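Local coordinates for EchA1_1 (Mycobacterium avium subsp. paratuberculosis, PDB 3R9T), which probably hydrates enoyl-CoA thioesters to (3S)-3-hydroxyacyl-CoA in fatty acid metabolism, as a member of the enoyl-CoA hydratase/isomerase (crotonase) family, at residues A93-H98 with T117-A122. Numbering follows the deposited sequence.
Sequences AGYVRH and TELALA. With BEZ (benzoic acid), chain E.
L119 meets A93, Y95 and V96 through one methyl, CD2. A93 CB lies 3.7 Å from L119 CD2. Y95 CD2 lies 3.8 Å from the same methyl, which stands well out of the ring plane. V96 CG1 is 4.1 Å from L119 CD2 and also lies 4.0 Å from E118 O. Y95 and L119 run at a slant to each other. A chi1 of -168° turns the Y95 ring away from its own backbone N and slants it towards the S123 side of the helix. There Y95 CE2 comes within 3.5 Å of L119 O, which lies at the ring edge near its plane. The Y95 hydroxyl and L119 O both hydrogen-bond to the hydroxyl of S123, just past the segment, so S123 ties the hydroxyl end of the ring. A122 CB points at the loop and fits between Y95 and V96. It is 3.8 Å from V96 CA and about as close to V96 CG1 and to the ring. The side-chain packing is apolar. Within the loop, H98 ND1 donates to G94 O at 2.8 Å (158°), with the oxygen in the imidazole plane, and this closes the turn. The extended E118 side chain leads away to the benzoic acid pocket, where E118 OE1 is 2.5 Å from O1 of the ligand. E118 OE2 accepts from G149 N. In this crotonase-fold protein the contact packs the loop before strand 104-108 against the helix that presents E118 to the pocket. Helix 35-50 packs on Y95, helix 230-243 on V96, and helix 149-156 on A122.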
loop_
_atom_site.group_PDB
_atom_site.type_symbol
_atom_site.label_atom_id
_atom_site.label_comp_id
_atom_site.label_asym_id
_atom_site.label_seq_id
_atom_site.Cartn_x
_atom_site.Cartn_y
_atom_site.Cartn_z
ATOM N N ALA B 93 15.260 3.616 20.285
ATOM C CA ALA B 93 16.597 3.202 19.825
ATOM C C ALA B 93 17.385 4.345 19.192
ATOM O O ALA B 93 18.402 4.117 18.557
ATOM C CB ALA B 93 16.516 1.972 18.856
ATOM N N GLY B 94 16.908 5.576 19.363
ATOM C CA GLY B 94 17.476 6.720 18.652
ATOM C C GLY B 94 17.366 6.583 17.149
ATOM O O GLY B 94 18.130 7.203 16.422
ATOM N N TYR B 95 16.380 5.812 16.692
ATOM C CA TYR B 95 16.354 5.302 15.314
ATOM C C TYR B 95 15.024 5.465 14.580
ATOM O O TYR B 95 15.021 5.861 13.427
ATOM C CB TYR B 95 16.733 3.814 15.317
ATOM C CG TYR B 95 17.027 3.191 13.960
ATOM C CD1 TYR B 95 18.302 3.253 13.414
ATOM C CD2 TYR B 95 16.044 2.509 13.238
ATOM C CE1 TYR B 95 18.602 2.687 12.199
ATOM C CE2 TYR B 95 16.332 1.949 11.990
ATOM C CZ TYR B 95 17.634 2.004 11.495
ATOM O OH TYR B 95 17.976 1.471 10.269
ATOM N N VAL B 96 13.909 5.136 15.234
ATOM C CA VAL B 96 12.622 4.987 14.518
ATOM C C VAL B 96 11.962 6.292 14.071
ATOM O O VAL B 96 11.081 6.278 13.196
ATOM C CB VAL B 96 11.596 4.130 15.280
ATOM C CG1 VAL B 96 12.146 2.742 15.570
ATOM C CG2 VAL B 96 11.095 4.845 16.552
ATOM N N ARG B 97 12.371 7.407 14.676
ATOM C CA ARG B 97 11.958 8.749 14.249
ATOM C C ARG B 97 13.200 9.605 13.997
ATOM O O ARG B 97 13.226 10.785 14.327
ATOM C CB ARG B 97 11.083 9.394 15.329
ATOM C CG ARG B 97 10.196 10.503 14.874
ATOM C CD ARG B 97 9.249 10.846 16.033
ATOM N NE ARG B 97 8.266 11.867 15.717
ATOM C CZ ARG B 97 7.406 12.374 16.602
ATOM N NH1 ARG B 97 7.411 11.961 17.870
ATOM N NH2 ARG B 97 6.539 13.308 16.224
ATOM N N HIS B 98 14.220 8.994 13.407
ATOM C CA HIS B 98 15.495 9.643 13.134
ATOM C C HIS B 98 15.813 9.551 11.645
ATOM O O HIS B 98 16.626 8.746 11.219
ATOM C CB HIS B 98 16.585 8.961 13.949
ATOM C CG HIS B 98 17.883 9.698 13.989
ATOM N ND1 HIS B 98 18.886 9.340 14.864
ATOM C CD2 HIS B 98 18.349 10.760 13.289
ATOM C CE1 HIS B 98 19.915 10.153 14.701
ATOM N NE2 HIS B 98 19.616 11.024 13.754
ATOM N N THR B 117 11.251 -5.674 15.033
ATOM C CA THR B 117 10.465 -5.511 13.827
ATOM C C THR B 117 10.247 -4.021 13.524
ATOM O O THR B 117 10.234 -3.610 12.368
ATOM C CB THR B 117 9.128 -6.284 13.940
ATOM O OG1 THR B 117 9.386 -7.677 13.741
ATOM C CG2 THR B 117 8.122 -5.849 12.889
ATOM N N GLU B 118 10.106 -3.211 14.571
ATOM C CA GLU B 118 9.927 -1.768 14.403
ATOM C C GLU B 118 11.212 -1.125 13.861
ATOM O O GLU B 118 11.153 -0.188 13.076
ATOM C CB GLU B 118 9.435 -1.153 15.708
ATOM C CG GLU B 118 8.038 -1.676 16.065
ATOM C CD GLU B 118 7.584 -1.215 17.418
ATOM O OE1 GLU B 118 8.185 -1.679 18.413
ATOM O OE2 GLU B 118 6.671 -0.369 17.479
ATOM N N LEU B 119 12.370 -1.616 14.270
ATOM C CA LEU B 119 13.623 -1.170 13.643
ATOM C C LEU B 119 13.660 -1.501 12.144
ATOM O O LEU B 119 14.109 -0.689 11.342
ATOM C CB LEU B 119 14.836 -1.801 14.320
ATOM C CG LEU B 119 15.073 -1.474 15.798
ATOM C CD1 LEU B 119 16.297 -2.239 16.330
ATOM C CD2 LEU B 119 15.206 0.028 16.043
ATOM N N ALA B 120 13.195 -2.690 11.767
ATOM C CA ALA B 120 13.111 -3.100 10.357
ATOM C C ALA B 120 12.182 -2.176 9.578
ATOM O O ALA B 120 12.533 -1.691 8.500
ATOM C CB ALA B 120 12.640 -4.580 10.236
ATOM N N LEU B 121 11.011 -1.905 10.146
ATOM C CA LEU B 121 10.038 -1.011 9.519
ATOM C C LEU B 121 10.617 0.383 9.306
ATOM O O LEU B 121 10.398 0.985 8.274
ATOM C CB LEU B 121 8.763 -0.951 10.342
ATOM C CG LEU B 121 7.901 -2.205 10.447
ATOM C CD1 LEU B 121 6.871 -2.044 11.536
ATOM C CD2 LEU B 121 7.221 -2.406 9.111
ATOM N N ALA B 122 11.401 0.856 10.258
ATOM C CA ALA B 122 11.984 2.188 10.210
ATOM C C ALA B 122 13.169 2.268 9.230
ATOM O O ALA B 122 13.583 3.356 8.834
ATOM C CB ALA B 122 12.427 2.580 11.619
HETATM C C BEZ E . 7.423 -1.311 21.632
HETATM O O1 BEZ E . 7.445 -0.662 20.577
HETATM O O2 BEZ E . 7.370 -2.556 21.597
HETATM C C1 BEZ E . 7.506 -0.569 22.926
HETATM C C2 BEZ E . 8.021 0.720 22.921
HETATM C C3 BEZ E . 8.114 1.430 24.112
HETATM C C4 BEZ E . 7.689 0.845 25.299
HETATM C C5 BEZ E . 7.172 -0.449 25.301
HETATM C C6 BEZ E . 7.084 -1.163 24.110
#